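Local atomic coordinates of SsfX3 (PDB entry 3SKV), a protein that probably transfers a salicylyl group onto a tetracycline scaffold during antibiotic biosynthesis, working as an acyltransferase of the GDSL/SGNH family. Residues His281-Ile286 / Asp327-Tyr332; Ala245-Leu250 / Leu378-Val383; Leu239-Pro244 / Val274-Glu279; His331-Met336 / Arg373-Leu378. The protein carries 1 engineered substitution. All blocks are in the same frame, centred on the assembly; numbering follows the deposited sequence.

All four contacts belong to the part of the chain built round the five-stranded parallel sheet of the GDSL/SGNH fold. Contact 3 closes first along the chain, joining helices 234-242 and 266-278 on one face of that sheet. Contact 1 then pairs the start of strand 286-290 with the edge strand 330-333; the centres of contacts 1 and 3 lie about 11 Å apart. Contact 4 sets the same edge strand against helix 361-377 on the other face, about 21 Å from contact 3, centre to centre. Contact 2, whose loop encloses contacts 1 and 4, lies about 10 Å from contact 4 between centres. Together they tie helices to both faces of the sheet and bring the C-terminal tail back to strand 247-252.

Contact 1 of 4, residues His281-Ile286 / Asp327-Tyr332; sequences HPLTPI and DQNVHY
Asn329 lays its side-chain amide against the backbone of Leu283, with CG 3.1 Å from Leu283 O and the two side chains crossing obliquely. That carbonyl lies close to ND2, but the angle is too poor for a hydrogen bond. The amide instead gives its N-H to a water, Asn329 ND2 standing 3.1 Å from it, and the water donates in turn to Pro282 O and to Asp327 OD1. With alanine in place of Asn329, the water would probably lose the N-H it accepts and Leu283 O the group that packs on it. The same carboxylate oxygen of Asp327 accepts from Asn329 N and closes an Asx turn. With CG anti to its carbonyl carbon (chi1 -59°), Asn329 sets its amide beside Leu283 O and the water. Ile286 N reaches Asn329 O at 2.9 Å, nearly straight at 174°, and His331 N reaches Ile286 O at 2.9 Å, bracketing Val330 as in a parallel ladder. Asp327 OD2 is also salt-bridged to Arg278. Two backbone bonds thus carry the strand pairing, while the water and the Asx turn tie down the loop that leads into strand 330-333 and probably help to set its course.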
loop_
_atom_site.group_PDB
_atom_site.type_symbol
_atom_site.label_atom_id
_atom_site.label_comp_id
_atom_site.label_asym_id
_atom_site.label_seq_id
_atom_site.Cartn_x
_atom_site.Cartn_y
_atom_site.Cartn_z
ATOM N N HIS A 281 8.129 -10.449 -15.844
ATOM C CA HIS A 281 8.729 -10.962 -14.611
ATOM C C HIS A 281 8.721 -12.496 -14.696
ATOM O O HIS A 281 7.910 -13.142 -14.026
ATOM C CB HIS A 281 7.970 -10.459 -13.360
ATOM C CG HIS A 281 7.855 -8.977 -13.271
ATOM N ND1 HIS A 281 8.978 -8.165 -13.198
ATOM C CD2 HIS A 281 6.750 -8.197 -13.269
ATOM C CE1 HIS A 281 8.522 -6.929 -13.158
ATOM N NE2 HIS A 281 7.189 -6.896 -13.186
ATOM N N PRO A 282 9.573 -13.111 -15.544
ATOM C CA PRO A 282 9.509 -14.581 -15.701
ATOM C C PRO A 282 9.971 -15.419 -14.521
ATOM O O PRO A 282 9.529 -16.559 -14.393
ATOM C CB PRO A 282 10.370 -14.849 -16.937
ATOM C CG PRO A 282 11.334 -13.724 -16.980
ATOM C CD PRO A 282 10.597 -12.526 -16.447
ATOM N N LEU A 283 10.873 -14.890 -13.692
ATOM C CA LEU A 283 11.476 -15.620 -12.570
ATOM C C LEU A 283 11.202 -15.003 -11.188
ATOM O O LEU A 283 11.554 -15.596 -10.163
ATOM C CB LEU A 283 13.004 -15.719 -12.812
ATOM C CG LEU A 283 13.645 -16.915 -13.574
ATOM C CD1 LEU A 283 12.683 -17.689 -14.509
ATOM C CD2 LEU A 283 14.865 -16.439 -14.339
ATOM N N THR A 284 10.596 -13.819 -11.163
ATOM C CA THR A 284 10.266 -13.109 -9.930
ATOM C C THR A 284 9.353 -13.954 -9.039
ATOM O O THR A 284 8.345 -14.478 -9.532
ATOM C CB THR A 284 9.598 -11.762 -10.287
ATOM O OG1 THR A 284 10.476 -11.038 -11.142
ATOM C CG2 THR A 284 9.232 -10.908 -9.057
ATOM N N PRO A 285 9.661 -14.080 -7.725
ATOM C CA PRO A 285 8.749 -14.833 -6.837
ATOM C C PRO A 285 7.372 -14.173 -6.763
ATOM O O PRO A 285 7.265 -12.992 -6.439
ATOM C CB PRO A 285 9.465 -14.796 -5.464
ATOM C CG PRO A 285 10.845 -14.322 -5.729
ATOM C CD PRO A 285 10.815 -13.528 -6.975
ATOM N N ILE A 286 6.330 -14.930 -7.126
ATOM C CA ILE A 286 4.931 -14.512 -7.062
ATOM C C ILE A 286 4.287 -15.334 -5.954
ATOM O O ILE A 286 4.302 -16.581 -5.990
ATOM C CB ILE A 286 4.157 -14.648 -8.408
ATOM C CG1 ILE A 286 4.763 -13.738 -9.518
ATOM C CG2 ILE A 286 2.646 -14.331 -8.191
ATOM C CD1 ILE A 286 4.180 -14.007 -10.879
ATOM N N ASP A 327 6.380 -23.666 -13.380
ATOM C CA ASP A 327 6.679 -22.402 -12.717
ATOM C C ASP A 327 7.213 -22.642 -11.311
ATOM O O ASP A 327 6.450 -22.914 -10.380
ATOM C CB ASP A 327 5.485 -21.446 -12.731
ATOM C CG ASP A 327 5.842 -19.972 -12.594
ATOM O OD1 ASP A 327 6.882 -19.655 -11.955
ATOM O OD2 ASP A 327 5.038 -19.131 -13.049
ATOM N N GLN A 328 8.540 -22.548 -11.169
ATOM C CA GLN A 328 9.262 -22.762 -9.914
ATOM C C GLN A 328 9.194 -21.556 -8.991
ATOM O O GLN A 328 9.548 -21.659 -7.814
ATOM C CB GLN A 328 10.725 -23.134 -10.204
ATOM C CG GLN A 328 10.819 -24.389 -11.046
ATOM C CD GLN A 328 12.216 -24.845 -11.235
ATOM O OE1 GLN A 328 12.825 -24.624 -12.290
ATOM N NE2 GLN A 328 12.732 -25.543 -10.228
ATOM N N ASN A 329 8.688 -20.430 -9.502
ATOM C CA ASN A 329 8.605 -19.205 -8.732
ATOM C C ASN A 329 7.214 -18.734 -8.344
ATOM O O ASN A 329 7.039 -17.569 -8.011
ATOM C CB ASN A 329 9.487 -18.139 -9.368
ATOM C CG ASN A 329 10.940 -18.590 -9.429
ATOM O OD1 ASN A 329 11.597 -18.754 -8.397
ATOM N ND2 ASN A 329 11.448 -18.886 -10.629
ATOM N N VAL A 330 6.230 -19.635 -8.364
ATOM C CA VAL A 330 4.859 -19.351 -7.914
ATOM C C VAL A 330 4.682 -20.112 -6.590
ATOM O O VAL A 330 5.073 -21.266 -6.508
ATOM C CB VAL A 330 3.730 -19.664 -8.934
ATOM C CG1 VAL A 330 2.365 -19.331 -8.339
ATOM C CG2 VAL A 330 3.905 -18.846 -10.182
ATOM N N HIS A 331 4.164 -19.444 -5.543
ATOM C CA HIS A 331 4.029 -20.052 -4.214
ATOM C C HIS A 331 2.706 -19.738 -3.600
ATOM O O HIS A 331 2.162 -18.656 -3.812
ATOM C CB HIS A 331 5.105 -19.530 -3.275
ATOM C CG HIS A 331 6.496 -19.618 -3.826
ATOM N ND1 HIS A 331 7.235 -20.780 -3.740
ATOM C CD2 HIS A 331 7.247 -18.671 -4.431
ATOM C CE1 HIS A 331 8.402 -20.510 -4.302
ATOM N NE2 HIS A 331 8.463 -19.245 -4.711
ATOM N N TYR A 332 2.184 -20.682 -2.814
ATOM C CA TYR A 332 0.925 -20.457 -2.133
ATOM C C TYR A 332 1.139 -19.993 -0.688
ATOM O O TYR A 332 1.916 -20.595 0.042
ATOM C CB TYR A 332 0.043 -21.698 -2.204
ATOM C CG TYR A 332 -1.208 -21.568 -1.363
ATOM C CD1 TYR A 332 -2.218 -20.656 -1.705
ATOM C CD2 TYR A 332 -1.368 -22.315 -0.192
ATOM C CE1 TYR A 332 -3.364 -20.510 -0.912
ATOM C CE2 TYR A 332 -2.515 -22.194 0.592
ATOM C CZ TYR A 332 -3.494 -21.263 0.250
ATOM O OH TYR A 332 -4.624 -21.150 1.035
HETATM O O HOH W 1 9.217 -18.797 -12.806
#

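Contact 2 of 4, residues Ala245-Leu250 / Leu378-Val383; sequences ADLISL and LGVLPV
Leu247 meets Val380 and Leu381 with its two methyl groups, one for each, in a contact made of apolar side chains. Its CD2 lies 4.1 Å from Val380 CG2, and its CD1 lies at the same 4.1 Å from Leu381 CD1; in both pairs the side chains cross at about a right angle. With CG anti to the backbone N (chi1 -158°), the fork of Leu247 is carried out from the strand toward the tail, where it can serve both neighbours. Val380 offers the methyl that sits between its own backbone N and carbonyl carbon. Further along, Val383 touches with both branches: CG2 comes within 4.4 Å of Leu247 CB, a looser approach, whereas CG1 rests 3.8 Å from Asp246 CB.

Polar groups are directed to other partners. Of its side chain, Asp246 turns the CB methylene to Val383, while its OD2 accepts from His187 N at the start of strand 187-192, so a charged residue can border an apolar patch with its carboxylate engaged.

The backbone probably helps to aim these side chains. Gly379, at positive phi (82°), ends helix 361-377 in a Schellman motif, and the peptide bond before Pro382 is cis; between the Schellman motif and the cis peptide the tail presents Val380 and Leu381 to the strand.

Met375 of helix 361-377 touches Leu247, Val380 and Leu381 alike, Pro285 lies against Val380 from the side of strand 286-290, and Pro186 and Leu218 adjoin Val383, placing the C-terminal tail beside that helix at the start of the parallel sheet's strand 247-252.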
loop_
_atom_site.group_PDB
_atom_site.type_symbol
_atom_site.label_atom_id
_atom_site.label_comp_id
_atom_site.label_asym_id
_atom_site.label_seq_id
_atom_site.Cartn_x
_atom_site.Cartn_y
_atom_site.Cartn_z
ATOM N N ALA A 245 9.891 -5.142 -10.159
ATOM C CA ALA A 245 9.519 -6.007 -9.038
ATOM C C ALA A 245 10.506 -7.104 -8.791
ATOM O O ALA A 245 10.901 -7.827 -9.717
ATOM C CB ALA A 245 8.147 -6.616 -9.282
ATOM N N ASP A 246 10.845 -7.279 -7.524
ATOM C CA ASP A 246 11.744 -8.341 -7.089
ATOM C C ASP A 246 10.972 -9.350 -6.267
ATOM O O ASP A 246 11.450 -10.457 -6.095
ATOM C CB ASP A 246 12.919 -7.767 -6.312
ATOM C CG ASP A 246 13.779 -6.898 -7.184
ATOM O OD1 ASP A 246 14.582 -7.458 -7.972
ATOM O OD2 ASP A 246 13.608 -5.656 -7.138
ATOM N N LEU A 247 9.759 -8.975 -5.805
ATOM C CA LEU A 247 8.822 -9.784 -5.015
ATOM C C LEU A 247 7.423 -9.269 -5.304
ATOM O O LEU A 247 7.183 -8.065 -5.207
ATOM C CB LEU A 247 9.116 -9.618 -3.516
ATOM C CG LEU A 247 8.671 -10.686 -2.498
ATOM C CD1 LEU A 247 8.022 -10.071 -1.264
ATOM C CD2 LEU A 247 7.896 -11.868 -3.101
ATOM N N ILE A 248 6.512 -10.173 -5.692
ATOM C CA ILE A 248 5.120 -9.851 -5.960
ATOM C C ILE A 248 4.222 -10.690 -5.064
ATOM O O ILE A 248 4.365 -11.903 -5.026
ATOM C CB ILE A 248 4.755 -10.002 -7.464
ATOM C CG1 ILE A 248 5.655 -9.119 -8.344
ATOM C CG2 ILE A 248 3.238 -9.715 -7.714
ATOM C CD1 ILE A 248 5.786 -9.546 -9.803
ATOM N N SER A 249 3.279 -10.051 -4.368
ATOM C CA SER A 249 2.307 -10.772 -3.543
ATOM C C SER A 249 0.930 -10.316 -3.902
ATOM O O SER A 249 0.690 -9.115 -4.047
ATOM C CB SER A 249 2.590 -10.631 -2.042
ATOM O OG SER A 249 2.792 -9.305 -1.586
ATOM N N LEU A 250 0.042 -11.296 -4.141
ATOM C CA LEU A 250 -1.354 -11.110 -4.525
ATOM C C LEU A 250 -2.257 -11.803 -3.527
ATOM O O LEU A 250 -2.122 -13.012 -3.343
ATOM C CB LEU A 250 -1.623 -11.726 -5.933
ATOM C CG LEU A 250 -0.595 -11.490 -7.074
ATOM C CD1 LEU A 250 -0.931 -12.337 -8.256
ATOM C CD2 LEU A 250 -0.544 -10.017 -7.506
ATOM N N LEU A 378 8.379 -19.825 2.770
ATOM C CA LEU A 378 8.281 -20.104 1.324
ATOM C C LEU A 378 9.637 -19.948 0.615
ATOM O O LEU A 378 9.780 -20.368 -0.524
ATOM C CB LEU A 378 7.249 -19.204 0.630
ATOM C CG LEU A 378 5.799 -19.288 1.082
ATOM C CD1 LEU A 378 5.006 -18.143 0.495
ATOM C CD2 LEU A 378 5.171 -20.604 0.714
ATOM N N GLY A 379 10.602 -19.325 1.286
ATOM C CA GLY A 379 11.928 -19.098 0.729
ATOM C C GLY A 379 12.036 -17.889 -0.184
ATOM O O GLY A 379 13.016 -17.778 -0.916
ATOM N N VAL A 380 11.053 -16.970 -0.150
ATOM C CA VAL A 380 11.049 -15.757 -0.973
ATOM C C VAL A 380 11.734 -14.593 -0.233
ATOM O O VAL A 380 12.159 -13.622 -0.863
ATOM C CB VAL A 380 9.646 -15.370 -1.529
ATOM C CG1 VAL A 380 9.003 -16.530 -2.286
ATOM C CG2 VAL A 380 8.718 -14.858 -0.425
ATOM N N LEU A 381 11.844 -14.717 1.105
ATOM C CA LEU A 381 12.458 -13.756 2.002
ATOM C C LEU A 381 13.686 -14.396 2.636
ATOM O O LEU A 381 13.598 -15.553 3.062
ATOM C CB LEU A 381 11.446 -13.343 3.086
ATOM C CG LEU A 381 10.874 -11.931 3.025
ATOM C CD1 LEU A 381 10.620 -11.472 1.606
ATOM C CD2 LEU A 381 9.639 -11.804 3.890
ATOM N N PRO A 382 14.852 -13.703 2.691
ATOM C CA PRO A 382 15.127 -12.327 2.219
ATOM C C PRO A 382 15.225 -12.246 0.700
ATOM O O PRO A 382 15.360 -13.277 0.054
ATOM C CB PRO A 382 16.464 -12.000 2.892
ATOM C CG PRO A 382 17.155 -13.326 2.992
ATOM C CD PRO A 382 16.053 -14.311 3.300
ATOM N N VAL A 383 15.195 -11.027 0.137
ATOM C CA VAL A 383 15.263 -10.835 -1.319
ATOM C C VAL A 383 16.713 -10.707 -1.819
ATOM O O VAL A 383 17.086 -11.364 -2.806
ATOM C CB VAL A 383 14.306 -9.726 -1.823
ATOM C CG1 VAL A 383 14.340 -9.621 -3.337
ATOM C CG2 VAL A 383 12.879 -9.990 -1.349
#

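Contact 3 of 4, residues Leu239-Pro244 / Val274-Glu279; sequences LIRDLP and VQIIRE
Two helices meet near their C-terminal ends here, helix 234-242 against helix 266-278, in a contact that is apolar beside the sheet and ionic farther out. Ile240 and Ile277 make the inner part: Ile240 CG2 lies 3.8 Å from Ile277 CG1, the two side chains crossing at a slant. The backbones come close as well, with Arg241 CA 4.3 Å from Ile277 CA. Arg241 carries the outer part. Its aliphatic stem runs over the end of the neighbouring helix, CD resting 3.2 Å from Ile276 O, and the bend at chi3 (59°) brings the guanidinium round to its acidic partners. Both helices flank the same face of the parallel sheet in this alpha/beta fold of GDSL/SGNH type, Ile240 also touching Ile189 and Tyr191 of strand 187-192 and Ile277 touching Ile286. At the outer end a salt-bridge network forms. Arg241 NH1 donates to Glu279 OE1 at 3.0 Å, the two planes only 25° apart. The guanidinium also grips Asp242 side-on, Arg241 NE to Asp242 OD1 at 2.9 Å and NH2 to OD2 at 3.0 Å, the latter bond nearly straight at 173°. With methionine in place of Arg241, Glu279 would probably lose its cationic mate in this contact and Asp242 one of its two. The second partner of Asp242 is Arg280, bound at OD1, which also touches Arg241.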
loop_
_atom_site.group_PDB
_atom_site.type_symbol
_atom_site.label_atom_id
_atom_site.label_comp_id
_atom_site.label_asym_id
_atom_site.label_seq_id
_atom_site.Cartn_x
_atom_site.Cartn_y
_atom_site.Cartn_z
ATOM N N LEU A 239 -0.369 -3.523 -15.129
ATOM C CA LEU A 239 0.326 -2.544 -14.311
ATOM C C LEU A 239 1.493 -3.221 -13.566
ATOM O O LEU A 239 2.632 -2.771 -13.689
ATOM C CB LEU A 239 -0.654 -1.867 -13.326
ATOM C CG LEU A 239 -0.122 -0.662 -12.526
ATOM C CD1 LEU A 239 0.521 0.375 -13.442
ATOM C CD2 LEU A 239 -1.200 -0.011 -11.767
ATOM N N ILE A 240 1.220 -4.319 -12.853
ATOM C CA ILE A 240 2.234 -5.089 -12.143
ATOM C C ILE A 240 3.356 -5.511 -13.097
ATOM O O ILE A 240 4.534 -5.342 -12.766
ATOM C CB ILE A 240 1.608 -6.293 -11.408
ATOM C CG1 ILE A 240 0.658 -5.813 -10.283
ATOM C CG2 ILE A 240 2.711 -7.226 -10.864
ATOM C CD1 ILE A 240 -0.264 -6.858 -9.691
ATOM N N ARG A 241 2.982 -6.039 -14.276
ATOM C CA ARG A 241 3.895 -6.483 -15.321
ATOM C C ARG A 241 4.825 -5.338 -15.763
ATOM O O ARG A 241 6.014 -5.574 -16.008
ATOM C CB ARG A 241 3.070 -6.964 -16.533
ATOM C CG ARG A 241 3.896 -7.437 -17.711
ATOM C CD ARG A 241 3.144 -7.451 -19.018
ATOM N NE ARG A 241 2.649 -6.127 -19.361
ATOM C CZ ARG A 241 1.724 -5.894 -20.281
ATOM N NH1 ARG A 241 1.143 -6.904 -20.925
ATOM N NH2 ARG A 241 1.334 -4.655 -20.531
ATOM N N ASP A 242 4.266 -4.109 -15.883
ATOM C CA ASP A 242 5.000 -2.944 -16.354
ATOM C C ASP A 242 5.763 -2.172 -15.262
ATOM O O ASP A 242 6.469 -1.219 -15.555
ATOM C CB ASP A 242 4.074 -2.058 -17.214
ATOM C CG ASP A 242 3.509 -2.760 -18.464
ATOM O OD1 ASP A 242 4.200 -3.650 -19.017
ATOM O OD2 ASP A 242 2.370 -2.429 -18.874
ATOM N N LEU A 243 5.682 -2.635 -14.020
ATOM C CA LEU A 243 6.337 -2.045 -12.849
ATOM C C LEU A 243 7.608 -2.844 -12.473
ATOM O O LEU A 243 7.600 -4.056 -12.666
ATOM C CB LEU A 243 5.335 -2.110 -11.684
ATOM C CG LEU A 243 4.691 -0.828 -11.138
ATOM C CD1 LEU A 243 4.761 0.316 -12.079
ATOM C CD2 LEU A 243 3.272 -1.059 -10.737
ATOM N N PRO A 244 8.698 -2.229 -11.917
ATOM C CA PRO A 244 9.847 -3.058 -11.471
ATOM C C PRO A 244 9.437 -3.875 -10.230
ATOM O O PRO A 244 8.677 -3.373 -9.368
ATOM C CB PRO A 244 10.932 -2.031 -11.125
ATOM C CG PRO A 244 10.212 -0.772 -10.823
ATOM C CD PRO A 244 8.889 -0.797 -11.565
ATOM N N VAL A 274 -1.511 -14.099 -13.496
ATOM C CA VAL A 274 -0.100 -14.501 -13.314
ATOM C C VAL A 274 0.634 -14.515 -14.667
ATOM O O VAL A 274 1.755 -14.007 -14.748
ATOM C CB VAL A 274 -0.004 -15.863 -12.590
ATOM C CG1 VAL A 274 1.398 -16.472 -12.672
ATOM C CG2 VAL A 274 -0.453 -15.735 -11.146
ATOM N N GLN A 275 0.008 -15.094 -15.724
ATOM C CA GLN A 275 0.609 -15.180 -17.048
ATOM C C GLN A 275 0.983 -13.839 -17.636
ATOM O O GLN A 275 2.029 -13.750 -18.283
ATOM C CB GLN A 275 -0.266 -15.990 -18.002
ATOM C CG GLN A 275 -0.387 -17.481 -17.619
ATOM C CD GLN A 275 0.899 -18.115 -17.132
ATOM O OE1 GLN A 275 1.107 -18.297 -15.933
ATOM N NE2 GLN A 275 1.795 -18.435 -18.041
ATOM N N ILE A 276 0.139 -12.794 -17.419
ATOM C CA ILE A 276 0.386 -11.429 -17.881
ATOM C C ILE A 276 1.637 -10.886 -17.171
ATOM O O ILE A 276 2.502 -10.304 -17.819
ATOM C CB ILE A 276 -0.858 -10.498 -17.663
ATOM C CG1 ILE A 276 -2.021 -10.887 -18.611
ATOM C CG2 ILE A 276 -0.478 -8.981 -17.806
ATOM C CD1 ILE A 276 -3.423 -10.364 -18.112
ATOM N N ILE A 277 1.732 -11.087 -15.851
ATOM C CA ILE A 277 2.867 -10.634 -15.032
ATOM C C ILE A 277 4.175 -11.298 -15.522
ATOM O O ILE A 277 5.202 -10.622 -15.662
ATOM C CB ILE A 277 2.574 -10.980 -13.546
ATOM C CG1 ILE A 277 1.435 -10.078 -12.968
ATOM C CG2 ILE A 277 3.860 -10.934 -12.705
ATOM C CD1 ILE A 277 0.877 -10.548 -11.562
ATOM N N ARG A 278 4.101 -12.628 -15.799
ATOM C CA ARG A 278 5.203 -13.465 -16.224
ATOM C C ARG A 278 5.816 -13.064 -17.557
ATOM O O ARG A 278 6.956 -13.460 -17.833
ATOM C CB ARG A 278 4.811 -14.951 -16.218
ATOM C CG ARG A 278 4.825 -15.580 -14.828
ATOM C CD ARG A 278 6.203 -16.097 -14.466
ATOM N NE ARG A 278 6.192 -16.685 -13.128
ATOM C CZ ARG A 278 6.700 -16.129 -12.028
ATOM N NH1 ARG A 278 7.285 -14.935 -12.083
ATOM N NH2 ARG A 278 6.620 -16.759 -10.863
ATOM N N GLU A 279 5.095 -12.268 -18.379
ATOM C CA GLU A 279 5.635 -11.799 -19.655
ATOM C C GLU A 279 6.887 -10.942 -19.413
ATOM O O GLU A 279 7.840 -11.072 -20.171
ATOM C CB GLU A 279 4.599 -10.992 -20.429
ATOM C CG GLU A 279 3.413 -11.776 -20.929
ATOM C CD GLU A 279 2.209 -10.953 -21.365
ATOM O OE1 GLU A 279 2.265 -9.702 -21.326
ATOM O OE2 GLU A 279 1.192 -11.574 -21.744
#

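Contact 4 of 4, residues His331-Met336 / Arg373-Leu378; sequences HYLDGM and REMAAL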
loop_
_atom_site.group_PDB
_atom_site.type_symbol
_atom_site.label_atom_id
_atom_site.label_comp_id
_atom_site.label_asym_id
_atom_site.label_seq_id
_atom_site.Cartn_x
_atom_site.Cartn_y
_atom_site.Cartn_z
ATOM N N HIS A 331 4.164 -19.444 -5.543
ATOM C CA HIS A 331 4.029 -20.052 -4.214
ATOM C C HIS A 331 2.706 -19.738 -3.600
ATOM O O HIS A 331 2.162 -18.656 -3.812
ATOM C CB HIS A 331 5.105 -19.530 -3.275
ATOM C CG HIS A 331 6.496 -19.618 -3.826
ATOM N ND1 HIS A 331 7.235 -20.780 -3.740
ATOM C CD2 HIS A 331 7.247 -18.671 -4.431
ATOM C CE1 HIS A 331 8.402 -20.510 -4.302
ATOM N NE2 HIS A 331 8.463 -19.245 -4.711
ATOM N N TYR A 332 2.184 -20.682 -2.814
ATOM C CA TYR A 332 0.925 -20.457 -2.133
ATOM C C TYR A 332 1.139 -19.993 -0.688
ATOM O O TYR A 332 1.916 -20.595 0.042
ATOM C CB TYR A 332 0.043 -21.698 -2.204
ATOM C CG TYR A 332 -1.208 -21.568 -1.363
ATOM C CD1 TYR A 332 -2.218 -20.656 -1.705
ATOM C CD2 TYR A 332 -1.368 -22.315 -0.192
ATOM C CE1 TYR A 332 -3.364 -20.510 -0.912
ATOM C CE2 TYR A 332 -2.515 -22.194 0.592
ATOM C CZ TYR A 332 -3.494 -21.263 0.250
ATOM O OH TYR A 332 -4.624 -21.150 1.035
ATOM N N LEU A 333 0.472 -18.917 -0.292
ATOM C CA LEU A 333 0.475 -18.349 1.060
ATOM C C LEU A 333 -0.927 -18.480 1.632
ATOM O O LEU A 333 -1.861 -17.847 1.140
ATOM C CB LEU A 333 0.899 -16.859 1.045
ATOM C CG LEU A 333 1.168 -16.170 2.387
ATOM C CD1 LEU A 333 2.411 -16.742 2.999
ATOM C CD2 LEU A 333 1.326 -14.639 2.232
ATOM N N ASP A 334 -1.078 -19.318 2.658
ATOM C CA ASP A 334 -2.356 -19.542 3.316
ATOM C C ASP A 334 -2.662 -18.322 4.207
ATOM O O ASP A 334 -1.903 -18.043 5.132
ATOM C CB ASP A 334 -2.259 -20.846 4.133
ATOM C CG ASP A 334 -3.519 -21.381 4.798
ATOM O OD1 ASP A 334 -4.625 -20.806 4.555
ATOM O OD2 ASP A 334 -3.409 -22.396 5.542
ATOM N N GLY A 335 -3.737 -17.584 3.880
ATOM C CA GLY A 335 -4.181 -16.410 4.640
ATOM C C GLY A 335 -4.590 -16.724 6.078
ATOM O O GLY A 335 -4.520 -15.861 6.944
ATOM N N MET A 336 -5.039 -17.966 6.330
ATOM C CA MET A 336 -5.383 -18.498 7.652
ATOM C C MET A 336 -4.097 -18.679 8.465
ATOM O O MET A 336 -4.155 -18.651 9.690
ATOM C CB MET A 336 -6.124 -19.843 7.549
ATOM C CG MET A 336 -7.362 -19.782 6.678
ATOM S SD MET A 336 -8.712 -18.810 7.385
ATOM C CE MET A 336 -9.553 -20.087 8.280
ATOM N N ARG A 373 7.310 -14.089 8.435
ATOM C CA ARG A 373 7.551 -15.459 8.864
ATOM C C ARG A 373 7.045 -16.444 7.774
ATOM O O ARG A 373 7.781 -17.341 7.357
ATOM C CB ARG A 373 6.841 -15.722 10.215
ATOM C CG ARG A 373 6.981 -17.175 10.710
ATOM C CD ARG A 373 6.033 -17.651 11.825
ATOM N NE ARG A 373 5.265 -16.584 12.468
ATOM C CZ ARG A 373 4.010 -16.264 12.187
ATOM N NH1 ARG A 373 3.351 -16.909 11.229
ATOM N NH2 ARG A 373 3.407 -15.287 12.851
ATOM N N GLU A 374 5.811 -16.239 7.295
ATOM C CA GLU A 374 5.239 -17.100 6.258
ATOM C C GLU A 374 5.972 -16.986 4.906
ATOM O O GLU A 374 6.272 -18.002 4.286
ATOM C CB GLU A 374 3.712 -16.911 6.145
ATOM C CG GLU A 374 2.933 -17.383 7.363
ATOM C CD GLU A 374 3.186 -18.819 7.796
ATOM O OE1 GLU A 374 3.232 -19.716 6.918
ATOM O OE2 GLU A 374 3.328 -19.042 9.023
ATOM N N MET A 375 6.324 -15.777 4.495
ATOM C CA MET A 375 7.061 -15.598 3.246
ATOM C C MET A 375 8.494 -16.128 3.326
ATOM O O MET A 375 9.002 -16.642 2.315
ATOM C CB MET A 375 7.007 -14.156 2.783
ATOM C CG MET A 375 5.667 -13.780 2.241
ATOM S SD MET A 375 5.665 -12.038 1.829
ATOM C CE MET A 375 5.140 -12.176 0.196
ATOM N N ALA A 376 9.113 -16.061 4.528
ATOM C CA ALA A 376 10.437 -16.632 4.746
ATOM C C ALA A 376 10.327 -18.163 4.633
ATOM O O ALA A 376 11.167 -18.777 3.984
ATOM C CB ALA A 376 10.972 -16.245 6.112
ATOM N N ALA A 377 9.248 -18.763 5.183
ATOM C CA ALA A 377 9.015 -20.225 5.109
ATOM C C ALA A 377 8.925 -20.682 3.653
ATOM O O ALA A 377 9.377 -21.778 3.331
ATOM C CB ALA A 377 7.752 -20.610 5.869
ATOM N N LEU A 378 8.379 -19.825 2.770
ATOM C CA LEU A 378 8.281 -20.104 1.324
ATOM C C LEU A 378 9.637 -19.948 0.615
ATOM O O LEU A 378 9.780 -20.368 -0.524
ATOM C CB LEU A 378 7.249 -19.204 0.630
ATOM C CG LEU A 378 5.799 -19.288 1.082
ATOM C CD1 LEU A 378 5.006 -18.143 0.495
ATOM C CD2 LEU A 378 5.171 -20.604 0.714
#
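Leu333 forms the tight part of this contact, its CD1 pressed against helix 361-377 only 3.4 Å from Glu374 CB. The same methyl also lies 3.9 Å from Leu378 CD1, the two leucines crossing at about a right angle, while CD2 keeps a more relaxed 4.4 Å from Met375 CG. The torsion chi1 of -171° sets Leu333 CG opposite the backbone N, and from there its fork drops onto the helix. Leu378 fills the neighbouring position: CD2 sits 3.3 Å from Tyr332 O and CD1 lies 4.0 Å from His331 CB. The Leu378 carbonyl oxygen stands over one face of the ring of His331, whose side chain also meets Val380 and Arg323.

Buried Glu374 marks the boundary. It bends at chi2 (-54°), turning its carboxylate away from the leucine; OE1 is salt-bridged to Arg337. Glu374 OE2 accepts from Arg373 NH1 at 3.1 Å through its anti lone pair, lying in the plane of that guanidinium. The solvent side is looser: Arg373 is exposed, and partly exposed Asp334 caps the next short helix through a weak bond from Met336 N.

Glu374 therefore divides its chemistry, its methylene joining the apolar layer while its carboxylate is paired with two arginines, one at each oxygen, which would probably steady its negative charge; strand and helix are held mainly by van der Waals packing, with no polar bond between these two segments.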